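Local coordinates for AclR protein (Streptomyces galilaeus, PDB 2GEY), which probably acts as a hydroxylase in the biosynthesis of aromatic polyketide antibiotics, built on the SnoaL-like fold of the NTF2 clan, at residues E5-C10 against I68-D73; V34-D39 against V114-D119; L55-D60 against G87-V92; L61-K66 against I79-T84. One frame throughout, in Å; residues are numbered along the deposited sequence.

In the fold
All four contacts hold one alpha+beta fold of the NTF2 clan together; interactions 1 and 2 are surface contacts, whereas 3 and 4 are partly buried. Interactions 2 and 4 lie within the same curved sheet, the first a parallel strand pair rich in polar and aromatic side chains, the second an antiparallel hairpin with an aliphatic face. Interaction 1 sets the N-terminal helix against the far end of the strand 62-71 that interaction 4 also uses, and relies on lysine methylenes and an arginine. Interaction 3 joins a helix end to a loop through two phenylalanines; it touches interaction 4, where Asp60 OD2 probably hydrogen-bonds Thr84 OG1. Interactions 1, 2 and 4 also meet the second subunit.

Interaction 1 (E5-C10 against I68-D73); sequences ERKALC and IMAEED
Helix residues 5-10 pass along the end of strand 68-71 and the turn after it, coming nearest where the CA atoms of Lys7 and Ala70 are 6.8 Å apart. The contact has an apolar and a polar half. In the apolar half the methylenes of Lys7 lie against two strand side chains: CG rests 3.8 Å from Ala70 CB, while CB is 3.9 Å from Ile68 CD1. Ile68 presents that methyl because CG1 stands anti to the backbone N (chi1 -176°), carrying CD1 out toward the helix. The Lys7 chain then bends at chi3, and NZ leaves this contact for Glu71 of the second subunit, with which it forms a salt bridge; a water also links NZ to Ile68 O. In the polar half Arg6 reaches the turn, where NH2 gives a weak, bent hydrogen bond to Glu72 O (2.9 Å, 127°). A second water, lying in the guanidinium plane at its edge, accepts from Arg6 NE and donates to the same carbonyl oxygen, which therefore receives two bonds. Beyond these residues, helix 3-18 leans on the next strands of the sheet, with Arg6 and Cys10 touching Val75 of strand 74-84 and Phe109 of strand 98-110.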
loop_
_atom_site.group_PDB
_atom_site.type_symbol
_atom_site.label_atom_id
_atom_site.label_comp_id
_atom_site.label_asym_id
_atom_site.label_seq_id
_atom_site.Cartn_x
_atom_site.Cartn_y
_atom_site.Cartn_z
ATOM N N GLU A 5 20.112 14.385 -5.007
ATOM C CA GLU A 5 19.985 15.376 -3.940
ATOM C C GLU A 5 18.611 15.327 -3.286
ATOM O O GLU A 5 18.493 15.453 -2.063
ATOM C CB GLU A 5 20.269 16.775 -4.481
ATOM C CG GLU A 5 21.751 16.957 -4.780
ATOM C CD GLU A 5 22.056 18.014 -5.819
ATOM O OE1 GLU A 5 21.123 18.648 -6.379
ATOM O OE2 GLU A 5 23.264 18.211 -6.054
ATOM N N ARG A 6 17.571 15.146 -4.094
ATOM C CA ARG A 6 16.215 15.065 -3.555
ATOM C C ARG A 6 16.031 13.791 -2.719
ATOM O O ARG A 6 15.387 13.837 -1.669
ATOM C CB ARG A 6 15.168 15.193 -4.657
ATOM C CG ARG A 6 15.138 16.601 -5.253
ATOM C CD ARG A 6 14.059 16.769 -6.291
ATOM N NE ARG A 6 14.413 16.186 -7.583
ATOM C CZ ARG A 6 15.172 16.778 -8.508
ATOM N NH1 ARG A 6 15.692 17.978 -8.309
ATOM N NH2 ARG A 6 15.422 16.154 -9.653
ATOM N N LYS A 7 16.606 12.676 -3.160
ATOM C CA LYS A 7 16.633 11.458 -2.326
ATOM C C LYS A 7 17.309 11.729 -0.984
ATOM O O LYS A 7 16.779 11.375 0.076
ATOM C CB LYS A 7 17.311 10.299 -3.049
ATOM C CG LYS A 7 16.453 9.753 -4.180
ATOM C CD LYS A 7 16.971 8.428 -4.740
ATOM C CE LYS A 7 18.236 8.583 -5.560
ATOM N NZ LYS A 7 18.514 7.323 -6.348
ATOM N N ALA A 8 18.462 12.389 -1.021
ATOM C CA ALA A 8 19.186 12.722 0.210
ATOM C C ALA A 8 18.336 13.573 1.142
ATOM O O ALA A 8 18.307 13.337 2.353
ATOM C CB ALA A 8 20.503 13.423 -0.113
ATOM N N LEU A 9 17.624 14.563 0.598
ATOM C CA LEU A 9 16.761 15.403 1.437
ATOM C C LEU A 9 15.637 14.574 2.060
ATOM O O LEU A 9 15.328 14.713 3.243
ATOM C CB LEU A 9 16.189 16.574 0.642
ATOM C CG LEU A 9 17.222 17.656 0.297
ATOM C CD1 LEU A 9 16.692 18.579 -0.785
ATOM C CD2 LEU A 9 17.629 18.436 1.555
ATOM N N CYS A 10 15.043 13.681 1.278
ATOM C CA CYS A 10 14.003 12.786 1.818
ATOM C C CYS A 10 14.540 11.901 2.945
ATOM O O CYS A 10 13.860 11.657 3.942
ATOM C CB CYS A 10 13.405 11.925 0.704
ATOM S SG CYS A 10 12.417 12.892 -0.451
ATOM N N ILE A 68 13.716 3.289 -2.172
ATOM C CA ILE A 68 13.619 4.703 -2.512
ATOM C C ILE A 68 13.798 4.829 -4.029
ATOM O O ILE A 68 14.585 4.098 -4.635
ATOM C CB ILE A 68 14.608 5.576 -1.682
ATOM C CG1 ILE A 68 14.415 7.052 -2.005
ATOM C CG2 ILE A 68 16.074 5.155 -1.884
ATOM C CD1 ILE A 68 15.031 7.977 -0.967
ATOM N N MET A 69 13.007 5.702 -4.638
ATOM C CA MET A 69 13.008 5.865 -6.074
ATOM C C MET A 69 12.820 7.334 -6.366
ATOM O O MET A 69 12.143 8.020 -5.615
ATOM C CB MET A 69 11.853 5.063 -6.666
ATOM C CG MET A 69 11.797 5.029 -8.161
ATOM S SD MET A 69 10.395 4.045 -8.742
ATOM C CE MET A 69 10.666 2.527 -7.820
ATOM N N ALA A 70 13.435 7.811 -7.444
ATOM C CA ALA A 70 13.295 9.200 -7.858
ATOM C C ALA A 70 13.192 9.301 -9.373
ATOM O O ALA A 70 13.868 8.565 -10.101
ATOM C CB ALA A 70 14.459 10.015 -7.362
ATOM N N GLU A 71 12.336 10.210 -9.828
ATOM C CA GLU A 71 12.202 10.531 -11.245
ATOM C C GLU A 71 11.677 11.953 -11.343
ATOM O O GLU A 71 10.816 12.358 -10.555
ATOM C CB GLU A 71 11.254 9.563 -11.957
ATOM C CG GLU A 71 11.339 9.627 -13.494
ATOM C CD GLU A 71 10.421 8.631 -14.210
ATOM O OE1 GLU A 71 9.486 8.119 -13.589
ATOM O OE2 GLU A 71 10.645 8.355 -15.416
ATOM N N GLU A 72 12.199 12.700 -12.311
ATOM C CA GLU A 72 11.819 14.096 -12.464
ATOM C C GLU A 72 11.988 14.825 -11.117
ATOM O O GLU A 72 13.039 14.745 -10.491
ATOM C CB GLU A 72 10.373 14.188 -12.972
ATOM C CG GLU A 72 10.076 13.363 -14.210
ATOM C CD GLU A 72 8.637 13.502 -14.634
ATOM O OE1 GLU A 72 7.762 12.884 -13.991
ATOM O OE2 GLU A 72 8.379 14.263 -15.582
ATOM N N ASP A 73 10.932 15.502 -10.655
ATOM C CA ASP A 73 10.978 16.266 -9.395
ATOM C C ASP A 73 10.374 15.509 -8.203
ATOM O O ASP A 73 10.138 16.104 -7.137
ATOM C CB ASP A 73 10.291 17.633 -9.572
ATOM C CG ASP A 73 8.878 17.536 -10.161
ATOM O OD1 ASP A 73 8.374 16.419 -10.423
ATOM O OD2 ASP A 73 8.267 18.611 -10.389
HETATM O O HOH W 1 13.569 13.502 -8.113
HETATM O O HOH W 2 17.084 4.578 -6.011
#

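Interaction 2 (V34-D39 against V114-D119); sequences VHYSED and VVEHWD
Two parallel strands of the mixed sheet, 34-37 and 114-119, pair from a classic beta bulge onward, in which Val115 and Glu116 both face Arg108. Their axes approach to 4.7 Å, with N-to-C directions 14° apart. Val34 N bonds to Val115 O, His117 N to Val34 O and Tyr36 N to His117 O, and Asp119 N closes the series on Tyr36 O. On one face His35 and His117 meet rim to rim, their planes almost perpendicular; ND1 of each lies at the edge of the other ring, and in this conformer of His117, one of two, the atoms share a nearly straight hydrogen bond of 3.0 Å whose donor could be either. The far nitrogens are held as well, His35 NE2 by Ser44 and His117 NE2, weakly, by Glu105. Farther along this face Ser37 OG donates to the syn lone pair of Asp119 OD1 at 2.8 Å.

The other face carries Tyr36, whose ring lies beside the five-membered ring of Trp118, the planes 14° apart but slid so that they barely overlap; Tyr36 CD1 sits over the indole face, 3.2 Å from Trp118 NE1. With CG anti to the carbonyl carbon (chi1 -46°), the phenol leans along the sheet toward Glu116, and its OH donates to the anti lone pair of Glu116 OE2 at 2.7 Å. Glu116 OE1 makes a salt bridge with Arg108, while Arg78 of the second subunit forms a cation-pi contact with Trp118. Parallel pairing of an early strand with the last in a curved sheet is characteristic of the NTF2-like alpha+beta barrel.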
loop_
_atom_site.group_PDB
_atom_site.type_symbol
_atom_site.label_atom_id
_atom_site.label_comp_id
_atom_site.label_asym_id
_atom_site.label_seq_id
_atom_site.Cartn_x
_atom_site.Cartn_y
_atom_site.Cartn_z
ATOM N N VAL A 34 0.800 20.968 -0.374
ATOM C CA VAL A 34 -0.480 20.271 -0.307
ATOM C C VAL A 34 -0.236 18.800 0.025
ATOM O O VAL A 34 0.654 18.153 -0.546
ATOM C CB VAL A 34 -1.256 20.383 -1.636
ATOM C CG1 VAL A 34 -2.610 19.700 -1.528
ATOM C CG2 VAL A 34 -1.428 21.826 -2.012
ATOM N N HIS A 35 -1.014 18.284 0.965
ATOM C CA HIS A 35 -0.945 16.887 1.361
ATOM C C HIS A 35 -2.182 16.155 0.870
ATOM O O HIS A 35 -3.298 16.668 0.995
ATOM C CB HIS A 35 -0.890 16.750 2.879
ATOM C CG HIS A 35 0.159 17.590 3.536
ATOM N ND1 HIS A 35 1.454 17.158 3.715
ATOM C CD2 HIS A 35 0.090 18.817 4.100
ATOM C CE1 HIS A 35 2.144 18.092 4.341
ATOM N NE2 HIS A 35 1.339 19.108 4.588
ATOM N N TYR A 36 -1.985 14.956 0.336
ATOM C CA TYR A 36 -3.079 14.106 -0.102
ATOM C C TYR A 36 -3.000 12.735 0.559
ATOM O O TYR A 36 -1.916 12.164 0.724
ATOM C CB TYR A 36 -3.053 13.906 -1.618
ATOM C CG TYR A 36 -2.850 15.158 -2.433
ATOM C CD1 TYR A 36 -1.573 15.576 -2.777
ATOM C CD2 TYR A 36 -3.924 15.904 -2.888
ATOM C CE1 TYR A 36 -1.366 16.711 -3.534
ATOM C CE2 TYR A 36 -3.725 17.045 -3.651
ATOM C CZ TYR A 36 -2.438 17.432 -3.979
ATOM O OH TYR A 36 -2.218 18.562 -4.735
ATOM N N SER A 37 -4.163 12.203 0.913
ATOM C CA SER A 37 -4.281 10.843 1.404
ATOM C C SER A 37 -5.633 10.285 0.969
ATOM O O SER A 37 -6.662 10.941 1.146
ATOM C CB SER A 37 -4.147 10.832 2.927
ATOM O OG SER A 37 -4.187 9.505 3.416
ATOM N N GLU A 38 -5.620 9.092 0.379
ATOM C CA GLU A 38 -6.819 8.464 -0.171
ATOM C C GLU A 38 -7.524 9.379 -1.182
ATOM O O GLU A 38 -8.752 9.441 -1.237
ATOM C CB GLU A 38 -7.762 8.019 0.957
ATOM C CG GLU A 38 -7.078 7.121 1.982
ATOM C CD GLU A 38 -8.032 6.533 3.006
ATOM O OE1 GLU A 38 -9.230 6.880 2.968
ATOM O OE2 GLU A 38 -7.580 5.718 3.837
ATOM N N ASP A 39 -6.715 10.074 -1.983
ATOM C CA ASP A 39 -7.173 10.985 -3.045
ATOM C C ASP A 39 -7.963 12.205 -2.559
ATOM O O ASP A 39 -8.637 12.854 -3.350
ATOM C CB ASP A 39 -7.961 10.223 -4.131
ATOM C CG ASP A 39 -7.135 9.128 -4.792
ATOM O OD1 ASP A 39 -5.888 9.216 -4.761
ATOM O OD2 ASP A 39 -7.728 8.170 -5.332
ATOM N N VAL A 114 9.347 20.674 -0.354
ATOM C CA VAL A 114 8.260 19.774 -0.730
ATOM C C VAL A 114 6.988 20.600 -0.971
ATOM O O VAL A 114 6.524 21.301 -0.070
ATOM C CB VAL A 114 7.999 18.726 0.369
ATOM C CG1 VAL A 114 6.853 17.802 -0.016
ATOM C CG2 VAL A 114 9.273 17.928 0.646
ATOM N N VAL A 115 6.430 20.509 -2.179
ATOM C CA VAL A 115 5.190 21.215 -2.531
ATOM C C VAL A 115 3.948 20.311 -2.603
ATOM O O VAL A 115 2.796 20.795 -2.537
ATOM C CB VAL A 115 5.337 21.998 -3.856
ATOM C CG1 VAL A 115 6.371 23.097 -3.707
ATOM C CG2 VAL A 115 5.677 21.069 -5.012
ATOM N N GLU A 116 4.177 19.010 -2.764
ATOM C CA GLU A 116 3.103 18.025 -2.747
ATOM C C GLU A 116 3.583 16.770 -2.054
ATOM O O GLU A 116 4.734 16.345 -2.240
ATOM C CB GLU A 116 2.628 17.677 -4.166
ATOM C CG GLU A 116 1.854 18.790 -4.853
ATOM C CD GLU A 116 1.262 18.360 -6.182
ATOM O OE1 GLU A 116 2.035 18.198 -7.148
ATOM O OE2 GLU A 116 0.020 18.210 -6.272
ATOM N N HIS A 117 2.673 16.173 -1.289
ATOM C CA HIS A 117 2.954 14.987 -0.506
ATOM C C HIS A 117 1.757 14.037 -0.605
ATOM O O HIS A 117 0.641 14.421 -0.262
ATOM C CB HIS A 117 3.236 15.423 0.940
ATOM C CG HIS A 117 3.184 14.317 1.942
ATOM N ND1 HIS A 117 2.515 14.438 3.141
ATOM C CD2 HIS A 117 3.708 13.068 1.926
ATOM C CE1 HIS A 117 2.634 13.313 3.824
ATOM N NE2 HIS A 117 3.353 12.467 3.111
ATOM N N TRP A 118 1.991 12.821 -1.093
ATOM C CA TRP A 118 0.961 11.788 -1.172
ATOM C C TRP A 118 1.384 10.597 -0.319
ATOM O O TRP A 118 2.558 10.205 -0.340
ATOM C CB TRP A 118 0.782 11.287 -2.607
ATOM C CG TRP A 118 0.441 12.303 -3.637
ATOM C CD1 TRP A 118 -0.801 12.614 -4.094
ATOM C CD2 TRP A 118 1.358 13.102 -4.394
ATOM N NE1 TRP A 118 -0.722 13.565 -5.078
ATOM C CE2 TRP A 118 0.591 13.888 -5.283
ATOM C CE3 TRP A 118 2.753 13.223 -4.415
ATOM C CZ2 TRP A 118 1.172 14.797 -6.177
ATOM C CZ3 TRP A 118 3.332 14.132 -5.298
ATOM C CH2 TRP A 118 2.542 14.904 -6.167
ATOM N N ASP A 119 0.449 10.008 0.421
ATOM C CA ASP A 119 0.751 8.781 1.169
ATOM C C ASP A 119 -0.238 7.672 0.849
ATOM O O ASP A 119 -1.395 7.934 0.524
ATOM C CB ASP A 119 0.811 9.034 2.686
ATOM C CG ASP A 119 -0.526 9.464 3.281
ATOM O OD1 ASP A 119 -1.551 8.771 3.079
ATOM O OD2 ASP A 119 -0.556 10.498 3.993
HETATM O O HOH W 3 -0.120 12.955 2.589
HETATM O O HOH W 4 -3.672 7.499 -0.992
#

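Interaction 3 (L55-D60 against G87-V92); sequences LKAFPD and GEFMGV
The rings of Phe58 and Phe89 are brought together by different first torsions: Phe89 holds CG opposite its backbone N (chi1 -167°), whereas in Phe58 CG lies opposite the carbonyl carbon (chi1 -53°). The side chains cross at about a right angle and form an edge-to-face pair, with centroids 4.9 Å apart and planes at 67°. Phe58 supplies the edge: its CE2 stands over the centre of the Phe89 ring and lies 3.7 Å from Phe89 CG. The methyl of Ala57 fills the angle between the two aromatics, for Ala57 CB is 3.7 Å from Phe89 CD1 and also lies above one face of the Phe58 ring, offset toward its rim.

The main chains come closest where helix 44-57 ends. Ala57 O accepts a hydrogen bond from Gly87 N (2.9 Å), and the CA atoms of these two residues are only 3.8 Å apart. Gly87 CA lies 4.0 Å from Lys56 O, so the absence of a side chain suits this close approach. At the outer border a water accepts from Lys56 NZ and donates to Glu88 O, tying the lysine to the loop. Phe89 starts a type I' turn that ends at Val92, with Phe89 and Val92 bonded backbone to backbone in both directions.

Leu126 of helix 124-129 touches both phenylalanines, and Phe58 also meets Trp101 and His85. A tetraethylene glycol bound near Phe89 may mark a pocket here. The whole is a helix C-terminus joined to a beta-turn loop by a backbone hydrogen bond and an edge-to-face phenylalanine pair, at one end of the alpha+beta barrel.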
loop_
_atom_site.group_PDB
_atom_site.type_symbol
_atom_site.label_atom_id
_atom_site.label_comp_id
_atom_site.label_asym_id
_atom_site.label_seq_id
_atom_site.Cartn_x
_atom_site.Cartn_y
_atom_site.Cartn_z
ATOM N N LEU A 55 3.404 10.336 17.194
ATOM C CA LEU A 55 4.629 10.313 17.985
ATOM C C LEU A 55 4.350 10.093 19.472
ATOM O O LEU A 55 5.101 9.397 20.155
ATOM C CB LEU A 55 5.406 11.614 17.770
ATOM C CG LEU A 55 6.892 11.661 18.125
ATOM C CD1 LEU A 55 7.636 10.431 17.654
ATOM C CD2 LEU A 55 7.502 12.926 17.517
ATOM N N LYS A 56 3.268 10.672 19.981
ATOM C CA LYS A 56 2.886 10.463 21.380
ATOM C C LYS A 56 2.509 9.003 21.669
ATOM O O LYS A 56 2.887 8.446 22.698
ATOM C CB LYS A 56 1.716 11.373 21.753
ATOM C CG LYS A 56 1.420 11.385 23.229
ATOM C CD LYS A 56 0.128 12.130 23.567
ATOM C CE LYS A 56 -0.381 11.742 24.952
ATOM N NZ LYS A 56 -0.795 10.291 25.031
ATOM N N ALA A 57 1.768 8.392 20.750
ATOM C CA ALA A 57 1.299 7.017 20.915
ATOM C C ALA A 57 2.445 6.014 20.761
ATOM O O ALA A 57 2.484 4.992 21.465
ATOM C CB ALA A 57 0.207 6.717 19.913
ATOM N N PHE A 58 3.366 6.334 19.849
ATOM C CA PHE A 58 4.486 5.470 19.475
ATOM C C PHE A 58 5.824 6.222 19.596
ATOM O O PHE A 58 6.501 6.472 18.593
ATOM C CB PHE A 58 4.258 4.966 18.054
ATOM C CG PHE A 58 2.915 4.320 17.868
ATOM C CD1 PHE A 58 2.642 3.097 18.460
ATOM C CD2 PHE A 58 1.908 4.955 17.146
ATOM C CE1 PHE A 58 1.401 2.499 18.317
ATOM C CE2 PHE A 58 0.659 4.355 16.993
ATOM C CZ PHE A 58 0.408 3.130 17.588
ATOM N N PRO A 59 6.216 6.562 20.835
ATOM C CA PRO A 59 7.348 7.473 21.088
ATOM C C PRO A 59 8.723 6.960 20.665
ATOM O O PRO A 59 9.670 7.751 20.578
ATOM C CB PRO A 59 7.302 7.671 22.601
ATOM C CG PRO A 59 6.615 6.484 23.131
ATOM C CD PRO A 59 5.592 6.118 22.096
ATOM N N ASP A 60 8.829 5.656 20.420
ATOM C CA ASP A 60 10.085 5.032 20.024
ATOM C C ASP A 60 10.058 4.575 18.571
ATOM O O ASP A 60 10.862 3.735 18.158
ATOM C CB ASP A 60 10.385 3.846 20.944
ATOM C CG ASP A 60 9.308 2.772 20.909
ATOM O OD1 ASP A 60 8.298 2.903 20.180
ATOM O OD2 ASP A 60 9.476 1.779 21.636
ATOM N N GLY A 87 1.282 5.039 24.135
ATOM C CA GLY A 87 0.236 6.038 24.385
ATOM C C GLY A 87 -1.073 5.660 23.720
ATOM O O GLY A 87 -1.081 4.887 22.767
ATOM N N GLU A 88 -2.185 6.195 24.228
ATOM C CA GLU A 88 -3.492 5.882 23.658
ATOM C C GLU A 88 -3.513 6.216 22.165
ATOM O O GLU A 88 -2.998 7.247 21.733
ATOM C CB GLU A 88 -4.623 6.615 24.393
ATOM C CG GLU A 88 -6.022 6.072 24.067
ATOM C CD GLU A 88 -7.143 6.810 24.786
ATOM O OE1 GLU A 88 -8.181 7.086 24.147
ATOM O OE2 GLU A 88 -7.006 7.089 25.996
ATOM N N PHE A 89 -4.098 5.313 21.381
ATOM C CA PHE A 89 -4.197 5.488 19.942
ATOM C C PHE A 89 -5.492 4.875 19.425
ATOM O O PHE A 89 -5.815 3.733 19.752
ATOM C CB PHE A 89 -2.996 4.845 19.246
ATOM C CG PHE A 89 -2.857 5.241 17.808
ATOM C CD1 PHE A 89 -2.532 6.546 17.467
ATOM C CD2 PHE A 89 -3.059 4.322 16.795
ATOM C CE1 PHE A 89 -2.407 6.922 16.141
ATOM C CE2 PHE A 89 -2.938 4.690 15.462
ATOM C CZ PHE A 89 -2.607 5.992 15.135
ATOM N N MET A 90 -6.225 5.647 18.621
ATOM C CA MET A 90 -7.533 5.247 18.088
ATOM C C MET A 90 -8.471 4.721 19.172
ATOM O O MET A 90 -9.210 3.761 18.953
ATOM C CB MET A 90 -7.370 4.192 16.997
ATOM C CG MET A 90 -6.482 4.612 15.853
ATOM S SD MET A 90 -6.477 3.440 14.486
ATOM C CE MET A 90 -6.295 1.881 15.325
ATOM N N GLY A 91 -8.428 5.352 20.343
ATOM C CA GLY A 91 -9.272 4.968 21.464
ATOM C C GLY A 91 -8.832 3.721 22.213
ATOM O O GLY A 91 -9.523 3.279 23.124
ATOM N N VAL A 92 -7.683 3.158 21.847
ATOM C CA VAL A 92 -7.181 1.942 22.486
ATOM C C VAL A 92 -6.067 2.283 23.470
ATOM O O VAL A 92 -5.086 2.925 23.101
ATOM C CB VAL A 92 -6.646 0.947 21.438
ATOM C CG1 VAL A 92 -6.104 -0.313 22.112
ATOM C CG2 VAL A 92 -7.738 0.605 20.449
HETATM O O HOH W 5 -1.204 8.804 22.785
#

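Interaction 4 (L61-K66 against I79-T84); sequences LQLEVK and ITVTAT
Leu63 and Ile79 interlock on the aliphatic face of this antiparallel pair: the branch point CG of Leu63 meets the CG2 methyl of Ile79 at 3.8 Å, the two side chains crossing at a slant. Ile79 CG2 stands opposite the backbone N, which turns this methyl toward Leu63 and leaves CG1 to face Val65, whose CG2 is 4.3 Å away. Leu63 thus fits between Ile79 and Val81, with Val81 CG2 4.3 Å from its CG. At the strand end the small Ala83 makes room for Leu61, their CB atoms being 3.8 Å apart, and Val81 CG1 comes within 4.2 Å of Leu61 CB, roughly at right angles to the approach of Ala83. Val14 and Trp17 of helix 3-18 pack onto Leu61, Leu63 and Val65, on the same face of the sheet.

The opposite face is polar. Gln62 and Glu64 form hydrogen-bonded pairs with Thr82 and Thr80, and each pair has reciprocal N-H to O bonds; the one from Glu64 N to Thr80 O is nearly straight (2.8 Å, 173°). Lys66, folded at chi2 and chi3, curls over Thr80 so that CG lies 3.6 Å from Thr80 OG1, while its NZ turns back to a salt bridge with Glu64 OE2. That threonine hydroxyl is hydrogen-bonded to His102 and to Asp39 of the second subunit. A water bridges the backbone Gln62 O and the hydroxyl Thr82 OG1. Strands 62-71 and 74-84, consecutive and antiparallel, form a beta hairpin at one edge of the chain's curved NTF2-like sheet, its aliphatic face against helix 3-18.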
loop_
_atom_site.group_PDB
_atom_site.type_symbol
_atom_site.label_atom_id
_atom_site.label_comp_id
_atom_site.label_asym_id
_atom_site.label_seq_id
_atom_site.Cartn_x
_atom_site.Cartn_y
_atom_site.Cartn_z
ATOM N N LEU A 61 9.140 5.120 17.781
ATOM C CA LEU A 61 8.946 4.606 16.432
ATOM C C LEU A 61 10.220 4.744 15.601
ATOM O O LEU A 61 11.031 5.658 15.818
ATOM C CB LEU A 61 7.756 5.267 15.737
ATOM C CG LEU A 61 7.846 6.765 15.439
ATOM C CD1 LEU A 61 8.600 7.037 14.135
ATOM C CD2 LEU A 61 6.440 7.367 15.383
ATOM N N GLN A 62 10.404 3.808 14.681
ATOM C CA GLN A 62 11.533 3.828 13.756
ATOM C C GLN A 62 11.039 3.530 12.355
ATOM O O GLN A 62 10.207 2.638 12.165
ATOM C CB GLN A 62 12.589 2.791 14.175
ATOM C CG GLN A 62 13.339 3.158 15.434
ATOM C CD GLN A 62 14.312 4.296 15.202
ATOM O OE1 GLN A 62 15.353 4.110 14.564
ATOM N NE2 GLN A 62 13.973 5.485 15.709
ATOM N N LEU A 63 11.534 4.300 11.392
ATOM C CA LEU A 63 11.232 4.108 9.979
ATOM C C LEU A 63 12.374 3.370 9.325
ATOM O O LEU A 63 13.524 3.810 9.415
ATOM C CB LEU A 63 11.072 5.447 9.265
ATOM C CG LEU A 63 9.746 6.181 9.423
ATOM C CD1 LEU A 63 9.435 6.452 10.867
ATOM C CD2 LEU A 63 9.799 7.470 8.628
ATOM N N GLU A 64 12.061 2.265 8.661
ATOM C CA GLU A 64 13.037 1.573 7.836
ATOM C C GLU A 64 12.678 1.796 6.377
ATOM O O GLU A 64 11.578 1.444 5.943
ATOM C CB GLU A 64 13.062 0.077 8.120
ATOM C CG GLU A 64 14.125 -0.636 7.289
ATOM C CD GLU A 64 14.091 -2.143 7.400
ATOM O OE1 GLU A 64 13.226 -2.686 8.118
ATOM O OE2 GLU A 64 14.934 -2.794 6.735
ATOM N N VAL A 65 13.604 2.385 5.623
ATOM C CA VAL A 65 13.383 2.599 4.195
ATOM C C VAL A 65 13.694 1.297 3.454
ATOM O O VAL A 65 14.845 0.845 3.388
ATOM C CB VAL A 65 14.216 3.787 3.655
ATOM C CG1 VAL A 65 14.002 3.963 2.156
ATOM C CG2 VAL A 65 13.859 5.060 4.427
ATOM N N LYS A 66 12.651 0.669 2.935
ATOM C CA LYS A 66 12.797 -0.576 2.183
ATOM C C LYS A 66 13.201 -0.305 0.742
ATOM O O LYS A 66 13.912 -1.105 0.110
ATOM C CB LYS A 66 11.488 -1.364 2.206
ATOM C CG LYS A 66 10.949 -1.691 3.599
ATOM C CD LYS A 66 11.919 -2.482 4.459
ATOM C CE LYS A 66 12.191 -3.861 3.930
ATOM N NZ LYS A 66 12.971 -4.696 4.919
ATOM N N ILE A 79 8.322 2.370 3.134
ATOM C CA ILE A 79 8.796 2.424 4.506
ATOM C C ILE A 79 8.028 1.447 5.392
ATOM O O ILE A 79 6.807 1.329 5.276
ATOM C CB ILE A 79 8.626 3.852 5.062
ATOM C CG1 ILE A 79 9.538 4.823 4.298
ATOM C CG2 ILE A 79 8.909 3.898 6.567
ATOM C CD1 ILE A 79 9.182 6.272 4.465
ATOM N N THR A 80 8.754 0.768 6.275
ATOM C CA THR A 80 8.158 -0.031 7.334
ATOM C C THR A 80 8.409 0.677 8.656
ATOM O O THR A 80 9.544 1.057 8.961
ATOM C CB THR A 80 8.756 -1.443 7.360
ATOM O OG1 THR A 80 8.440 -2.102 6.124
ATOM C CG2 THR A 80 8.203 -2.258 8.548
ATOM N N VAL A 81 7.340 0.879 9.417
ATOM C CA VAL A 81 7.429 1.505 10.731
ATOM C C VAL A 81 7.304 0.434 11.800
ATOM O O VAL A 81 6.444 -0.447 11.702
ATOM C CB VAL A 81 6.323 2.556 10.945
ATOM C CG1 VAL A 81 6.487 3.232 12.310
ATOM C CG2 VAL A 81 6.347 3.590 9.826
ATOM N N THR A 82 8.171 0.504 12.807
ATOM C CA THR A 82 8.068 -0.355 13.986
ATOM C C THR A 82 8.129 0.501 15.237
ATOM O O THR A 82 8.816 1.516 15.265
ATOM C CB THR A 82 9.165 -1.428 14.027
ATOM O OG1 THR A 82 10.457 -0.819 13.983
ATOM C CG2 THR A 82 9.021 -2.378 12.847
ATOM N N ALA A 83 7.397 0.093 16.267
ATOM C CA ALA A 83 7.321 0.867 17.491
ATOM C C ALA A 83 6.734 0.038 18.617
ATOM O O ALA A 83 6.316 -1.102 18.412
ATOM C CB ALA A 83 6.459 2.097 17.268
ATOM N N THR A 84 6.693 0.643 19.799
ATOM C CA THR A 84 5.960 0.089 20.933
ATOM C C THR A 84 4.744 0.979 21.181
ATOM O O THR A 84 4.834 2.206 21.079
ATOM C CB THR A 84 6.835 0.054 22.199
ATOM O OG1 THR A 84 8.132 -0.444 21.863
ATOM C CG2 THR A 84 6.229 -0.849 23.227
HETATM O O HOH W 6 11.454 -0.078 11.422
#